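Local atomic coordinates of uncharacterized protein Tfu_2867 (Thermobifida fusca, PDB entry 2QE6), a protein that binds S-adenosylmethionine and is probably a methyltransferase of the Rossmann-like class, its substrate not known. Residues V198-L202 with P203-K207; A221-P224 with E225-E228. The protein carries 1 engineered substitution. All blocks are in the same frame, centred on the assembly; numbering follows the deposited sequence.

Interaction 1: V198-L202 with P203-K207. With SO4 (sulfate ion), chain C.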
ATOM      1  N   VAL A 198      -7.450  -7.990  -7.404  1.00 32.52           N
ATOM      2  CA  VAL A 198      -7.971  -7.875  -8.786  1.00 30.70           C
ATOM      3  C   VAL A 198      -9.010  -8.964  -9.006  1.00 33.25           C
ATOM      4  O   VAL A 198      -8.950 -10.017  -8.393  1.00 31.72           O
ATOM      5  CB  VAL A 198      -6.824  -7.928  -9.873  1.00 31.11           C
ATOM      6  CG1 VAL A 198      -6.235  -9.330 -10.004  1.00 28.12           C
ATOM      7  CG2 VAL A 198      -7.338  -7.400 -11.239  1.00 30.36           C
ATOM      8  N   ASP A 199     -10.016  -8.665  -9.818  1.00 32.28           N
ATOM      9  CA  ASP A 199     -10.972  -9.664 -10.312  1.00 33.46           C
ATOM     10  C   ASP A 199     -10.644  -9.828 -11.799  1.00 32.29           C
ATOM     11  O   ASP A 199     -10.943  -8.951 -12.611  1.00 34.59           O
ATOM     12  CB  ASP A 199     -12.425  -9.189 -10.141  1.00 30.77           C
ATOM     13  CG  ASP A 199     -13.460 -10.230 -10.543  1.00 38.95           C
ATOM     14  OD1 ASP A 199     -13.108 -11.224 -11.179  1.00 35.18           O
ATOM     15  OD2 ASP A 199     -14.648 -10.035 -10.247  1.00 35.64           O
ATOM     16  N   THR A 200     -10.045 -10.966 -12.143  1.00 34.86           N
ATOM     17  CA  THR A 200      -9.874 -11.386 -13.521  1.00 34.90           C
ATOM     18  C   THR A 200     -10.635 -12.714 -13.709  1.00 32.59           C
ATOM     19  O   THR A 200     -10.260 -13.541 -14.533  1.00 34.17           O
ATOM     20  CB  THR A 200      -8.388 -11.517 -13.898  1.00 34.34           C
ATOM     21  OG1 THR A 200      -7.755 -12.412 -12.997  1.00 35.65           O
ATOM     22  CG2 THR A 200      -7.656 -10.146 -13.830  1.00 32.17           C
ATOM     23  N   GLY A 201     -11.703 -12.926 -12.929  1.00 34.25           N
ATOM     24  CA  GLY A 201     -12.536 -14.122 -13.057  1.00 34.20           C
ATOM     25  C   GLY A 201     -11.927 -15.397 -12.508  1.00 34.21           C
ATOM     26  O   GLY A 201     -12.271 -16.488 -12.905  1.00 32.73           O
ATOM     27  N   LEU A 202     -10.965 -15.282 -11.610  1.00 32.85           N
ATOM     28  CA  LEU A 202     -10.436 -16.469 -10.936  1.00 37.61           C
ATOM     29  C   LEU A 202     -11.165 -16.663  -9.571  1.00 37.76           C
ATOM     30  O   LEU A 202     -11.332 -15.746  -8.816  1.00 36.52           O
ATOM     31  CB  LEU A 202      -8.922 -16.340 -10.752  1.00 36.07           C
ATOM     32  CG  LEU A 202      -8.122 -15.935 -12.008  1.00 41.53           C
ATOM     33  CD1 LEU A 202      -6.639 -15.863 -11.634  1.00 41.06           C
ATOM     34  CD2 LEU A 202      -8.337 -16.869 -13.180  1.00 42.09           C
ATOM     35  N   PRO A 203     -11.585 -17.878  -9.236  1.00 47.13           N
ATOM     36  CA  PRO A 203     -12.543 -18.047  -8.093  1.00 46.28           C
ATOM     37  C   PRO A 203     -12.117 -17.455  -6.709  1.00 46.38           C
ATOM     38  O   PRO A 203     -12.949 -16.796  -5.975  1.00 44.62           O
ATOM     39  CB  PRO A 203     -12.688 -19.571  -8.020  1.00 50.47           C
ATOM     40  CG  PRO A 203     -11.282 -20.107  -8.609  1.00 53.07           C
ATOM     41  CD  PRO A 203     -11.137 -19.167  -9.797  1.00 51.05           C
ATOM     42  N   ALA A 204     -10.829 -17.619  -6.418  1.00 38.91           N
ATOM     43  CA  ALA A 204     -10.234 -17.199  -5.161  1.00 40.14           C
ATOM     44  C   ALA A 204     -10.284 -15.707  -4.963  1.00 38.42           C
ATOM     45  O   ALA A 204     -10.150 -15.245  -3.839  1.00 33.49           O
ATOM     46  CB  ALA A 204      -8.789 -17.631  -5.101  1.00 39.22           C
ATOM     47  N   GLN A 205     -10.433 -14.933  -6.040  1.00 36.60           N
ATOM     48  CA  GLN A 205     -10.308 -13.470  -5.922  1.00 37.03           C
ATOM     49  C   GLN A 205     -11.502 -12.898  -5.159  1.00 35.68           C
ATOM     50  O   GLN A 205     -11.327 -12.158  -4.220  1.00 32.40           O
ATOM     51  CB  GLN A 205     -10.198 -12.831  -7.306  1.00 38.80           C
ATOM     52  CG  GLN A 205      -8.838 -13.127  -8.005  1.00 33.38           C
ATOM     53  CD  GLN A 205      -8.849 -12.908  -9.496  1.00 32.97           C
ATOM     54  OE1 GLN A 205      -9.893 -13.025 -10.167  1.00 31.84           O
ATOM     55  NE2 GLN A 205      -7.680 -12.662 -10.050  1.00 26.83           N
ATOM     56  N   GLN A 206     -12.697 -13.293  -5.578  1.00 30.65           N
ATOM     57  CA  GLN A 206     -13.943 -12.834  -4.959  1.00 33.79           C
ATOM     58  C   GLN A 206     -14.179 -13.517  -3.591  1.00 32.26           C
ATOM     59  O   GLN A 206     -14.764 -12.921  -2.712  1.00 30.63           O
ATOM     60  CB  GLN A 206     -15.122 -13.034  -5.877  1.00 34.07           C
ATOM     61  CG  GLN A 206     -15.256 -11.982  -7.055  1.00 35.43           C
ATOM     62  CD  GLN A 206     -15.566 -10.524  -6.595  1.00 36.26           C
ATOM     63  OE1 GLN A 206     -15.912 -10.267  -5.439  1.00 36.59           O
ATOM     64  NE2 GLN A 206     -15.453  -9.582  -7.526  1.00 33.47           N
ATOM     65  N   LYS A 207     -13.695 -14.747  -3.415  1.00 31.92           N
ATOM     66  CA  LYS A 207     -13.714 -15.421  -2.111  1.00 30.11           C
ATOM     67  C   LYS A 207     -12.800 -14.705  -1.134  1.00 33.24           C
ATOM     68  O   LYS A 207     -13.157 -14.486   0.001  1.00 32.00           O
ATOM     69  CB  LYS A 207     -13.299 -16.880  -2.257  1.00 32.87           C
ATOM     70  CG  LYS A 207     -13.646 -17.735  -1.071  1.00 33.80           C
ATOM     71  CD  LYS A 207     -13.462 -19.229  -1.415  1.00 36.66           C
ATOM     72  CE  LYS A 207     -14.058 -20.119  -0.370  1.00 42.56           C
ATOM     73  NZ  LYS A 207     -13.961 -21.535  -0.803  1.00 45.18           N
TER
HETATM   74  S   SO4 C 274     -18.259  -6.621  -6.984  1.00 83.35           S
HETATM   75  O1  SO4 C 274     -18.973  -7.199  -5.837  1.00 66.28           O
HETATM   76  O2  SO4 C 274     -18.367  -5.153  -6.876  1.00 74.18           O
HETATM   77  O3  SO4 C 274     -16.801  -6.948  -6.965  1.00 48.27           O
HETATM   78  O4  SO4 C 274     -18.919  -7.123  -8.217  1.00 68.06           O
HETATM   79  O   HOH W   1     -13.283 -14.437  -8.261  1.00 33.99           O
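Gln205 reaches back from the first turn of helix 203-216 into the loop that follows strand 191-197 and ties that loop down by its amide, beside an Asx turn in which Asp199 OD1 accepts the backbone N-H of Gly201. The inner side is tight. Gln205 OE1 accepts from Thr200 N and Leu202 N, each at 2.9 Å, and the two donors come from opposite faces of the amide plane. At the other end of the same amide, Gln205 NE2 gives a nearly straight bond of 3.0 Å to Thr200 OG1, in its own plane, and a second to Gln263 O, so four bonds, two at OE1 and two at NE2, fix the rotation of the buried amide. Thr200 OG1 has a further partner in Tyr243 OH. Val198 CG1 packs alongside Gln205 NE2 at 3.6 Å. With chi1 -71° setting CG beside the backbone N and the chain extended beyond it, Gln205 can span the loop. The outer side is looser and wetter. A water accepts from Gln206 N there, and the exposed Gln206 side chain, bent at chi2, turns its NE2 to O3 of a sulfate ion that probably came from the crystallisation liquor. Gln206 NE2 also meets Asp199 OD2 at 2.9 Å from above the carboxylate plane, 44° out of it.

Interaction 2: A221-P224 with E225-E228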
ATOM      1  N   ALA A 221     -12.572  -6.568  -4.716  1.00 38.81           N
ATOM      2  CA  ALA A 221     -11.715  -6.961  -5.838  1.00 38.33           C
ATOM      3  C   ALA A 221     -12.161  -6.190  -7.088  1.00 39.51           C
ATOM      4  O   ALA A 221     -13.319  -6.295  -7.513  1.00 40.00           O
ATOM      5  CB  ALA A 221     -11.800  -8.497  -6.064  1.00 36.93           C
ATOM      6  N   ARG A 222     -11.260  -5.427  -7.691  1.00 34.22           N
ATOM      7  CA  ARG A 222     -11.625  -4.598  -8.860  1.00 34.20           C
ATOM      8  C   ARG A 222     -11.057  -5.211 -10.128  1.00 34.76           C
ATOM      9  O   ARG A 222      -9.968  -5.755 -10.112  1.00 33.83           O
ATOM     10  CB  ARG A 222     -11.168  -3.137  -8.687  1.00 34.93           C
ATOM     11  CG  ARG A 222     -12.018  -2.391  -7.714  1.00 35.44           C
ATOM     12  CD  ARG A 222     -11.751  -0.878  -7.593  1.00 32.14           C
ATOM     13  NE  ARG A 222     -12.842  -0.282  -6.799  1.00 34.94           N
ATOM     14  CZ  ARG A 222     -12.883  -0.131  -5.473  1.00 36.51           C
ATOM     15  NH1 ARG A 222     -11.827  -0.394  -4.692  1.00 35.07           N
ATOM     16  NH2 ARG A 222     -13.981   0.368  -4.929  1.00 33.93           N
ATOM     17  N   THR A 223     -11.812  -5.174 -11.207  1.00 33.31           N
ATOM     18  CA  THR A 223     -11.273  -5.590 -12.501  1.00 35.27           C
ATOM     19  C   THR A 223     -10.057  -4.750 -12.908  1.00 34.35           C
ATOM     20  O   THR A 223      -9.874  -3.659 -12.405  1.00 36.71           O
ATOM     21  CB  THR A 223     -12.290  -5.474 -13.607  1.00 33.70           C
ATOM     22  OG1 THR A 223     -12.568  -4.090 -13.832  1.00 36.22           O
ATOM     23  CG2 THR A 223     -13.584  -6.222 -13.263  1.00 37.35           C
ATOM     24  N   PRO A 224      -9.220  -5.251 -13.830  1.00 36.96           N
ATOM     25  CA  PRO A 224      -8.117  -4.399 -14.323  1.00 35.81           C
ATOM     26  C   PRO A 224      -8.558  -3.028 -14.831  1.00 33.47           C
ATOM     27  O   PRO A 224      -7.884  -2.054 -14.577  1.00 37.14           O
ATOM     28  CB  PRO A 224      -7.506  -5.244 -15.436  1.00 36.62           C
ATOM     29  CG  PRO A 224      -7.820  -6.653 -15.025  1.00 36.48           C
ATOM     30  CD  PRO A 224      -9.162  -6.599 -14.426  1.00 37.39           C
ATOM     31  N   GLU A 225      -9.695  -2.959 -15.504  1.00 37.20           N
ATOM     32  CA  GLU A 225     -10.190  -1.708 -16.042  1.00 38.50           C
ATOM     33  C   GLU A 225     -10.647  -0.770 -14.920  1.00 38.09           C
ATOM     34  O   GLU A 225     -10.443   0.439 -14.994  1.00 37.42           O
ATOM     35  CB  GLU A 225     -11.348  -1.988 -16.985  1.00 40.53           C
ATOM     36  CG  GLU A 225     -10.972  -2.835 -18.249  1.00 51.42           C
ATOM     37  CD  GLU A 225     -10.571  -4.345 -18.022  1.00 61.11           C
ATOM     38  OE1 GLU A 225     -11.012  -5.037 -17.058  1.00 42.70           O
ATOM     39  OE2 GLU A 225      -9.783  -4.853 -18.863  1.00 62.70           O
ATOM     40  N   GLU A 226     -11.284  -1.324 -13.885  1.00 37.13           N
ATOM     41  CA  GLU A 226     -11.701  -0.541 -12.711  1.00 36.62           C
ATOM     42  C   GLU A 226     -10.505  -0.006 -11.907  1.00 33.78           C
ATOM     43  O   GLU A 226     -10.536   1.124 -11.415  1.00 36.81           O
ATOM     44  CB  GLU A 226     -12.650  -1.349 -11.832  1.00 38.84           C
ATOM     45  CG  GLU A 226     -14.045  -1.408 -12.422  1.00 40.17           C
ATOM     46  CD  GLU A 226     -14.720  -0.022 -12.398  1.00 61.48           C
ATOM     47  OE1 GLU A 226     -14.951   0.470 -11.256  1.00 64.71           O
ATOM     48  OE2 GLU A 226     -14.987   0.576 -13.502  1.00 58.51           O
ATOM     49  N   ILE A 227      -9.436  -0.782 -11.841  1.00 33.74           N
ATOM     50  CA  ILE A 227      -8.201  -0.303 -11.227  1.00 33.61           C
ATOM     51  C   ILE A 227      -7.629   0.856 -12.058  1.00 34.45           C
ATOM     52  O   ILE A 227      -7.336   1.934 -11.513  1.00 37.37           O
ATOM     53  CB  ILE A 227      -7.159  -1.446 -11.065  1.00 35.91           C
ATOM     54  CG1 ILE A 227      -7.696  -2.499 -10.093  1.00 38.22           C
ATOM     55  CG2 ILE A 227      -5.838  -0.884 -10.627  1.00 30.29           C
ATOM     56  CD1 ILE A 227      -6.942  -3.815 -10.044  1.00 31.00           C
ATOM     57  N   GLU A 228      -7.489   0.639 -13.369  1.00 36.34           N
ATOM     58  CA  GLU A 228      -6.921   1.650 -14.265  1.00 39.89           C
ATOM     59  C   GLU A 228      -7.694   2.945 -14.171  1.00 38.72           C
ATOM     60  O   GLU A 228      -7.114   4.013 -14.174  1.00 34.38           O
ATOM     61  CB  GLU A 228      -6.941   1.210 -15.720  1.00 38.47           C
ATOM     62  CG  GLU A 228      -6.015   0.044 -16.082  1.00 49.05           C
ATOM     63  CD  GLU A 228      -6.168  -0.395 -17.561  1.00 54.27           C
ATOM     64  OE1 GLU A 228      -6.471   0.511 -18.385  1.00 65.46           O
ATOM     65  OE2 GLU A 228      -5.980  -1.608 -17.871  1.00 66.28           O
TER
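Thr223 OG1 accepts the backbone N-H of Glu226 at 3.0 Å between OG1 and N, the N-cap bond that opens helix 224-229 just after the loop from helix 203-216. The hydroxyl gets there because chi1 of 68° puts OG1 between the backbone N and the carbonyl carbon of its own residue, facing the first turn. Glu226 CG lies 3.4 Å from Thr223 OG1, the two side chains crossing obliquely, and the Glu226 carboxylate leads away. A valine in place of this threonine would probably leave Glu226 N without its side-chain acceptor and the first turn less firmly closed. The backbone then takes up the helical pattern, Ile227 N bonding Thr223 O and Glu228 N bonding Pro224 O. Pro224, the first residue of the helix, has no N-H to offer, which costs nothing at a position where helical bonding does not call for one. Glu225 lies alongside the proline ring, pointing the same way; its bend at chi2 (68°) folds the carboxylate back until Glu225 OE1 stands 3.6 Å from Pro224 CD, on the exposed side of the turn. Ile227 is buried and touches Val198 and Val241, and its CG1 packs 3.8 Å from Arg222 CB. Beyond that carbon the Arg222 chain runs out extended, and its guanidinium NH2 bonds Leu170 O. Arg222 NE stays 5.0 Å from Glu226 OE1, not in contact, so any attraction is probably modest; Glu226 OE1 also makes a long, weak ion pair with Arg229. On the inner side, Ile227 CD1 rests 3.6 Å from Arg222 O.

Leaving strand 191-197, the chain first meets interaction 1, which closes the short loop 198-202 against the start of helix 203-216. That helix runs its length before the chain comes back at 221-224, where interaction 2 caps the start of helix 224-229, leading on to strand 235-243. The two are in series along the chain, neither nested nor crossed, with centres about 12 Å apart. In space the returning loop lies against the first one: Asp199 N probably bonds Arg222 O, and Thr200 CG2 packs on Pro224 CG. Together they tie the loop after strand 191-197 to the starts of helices 203-216 and 224-229.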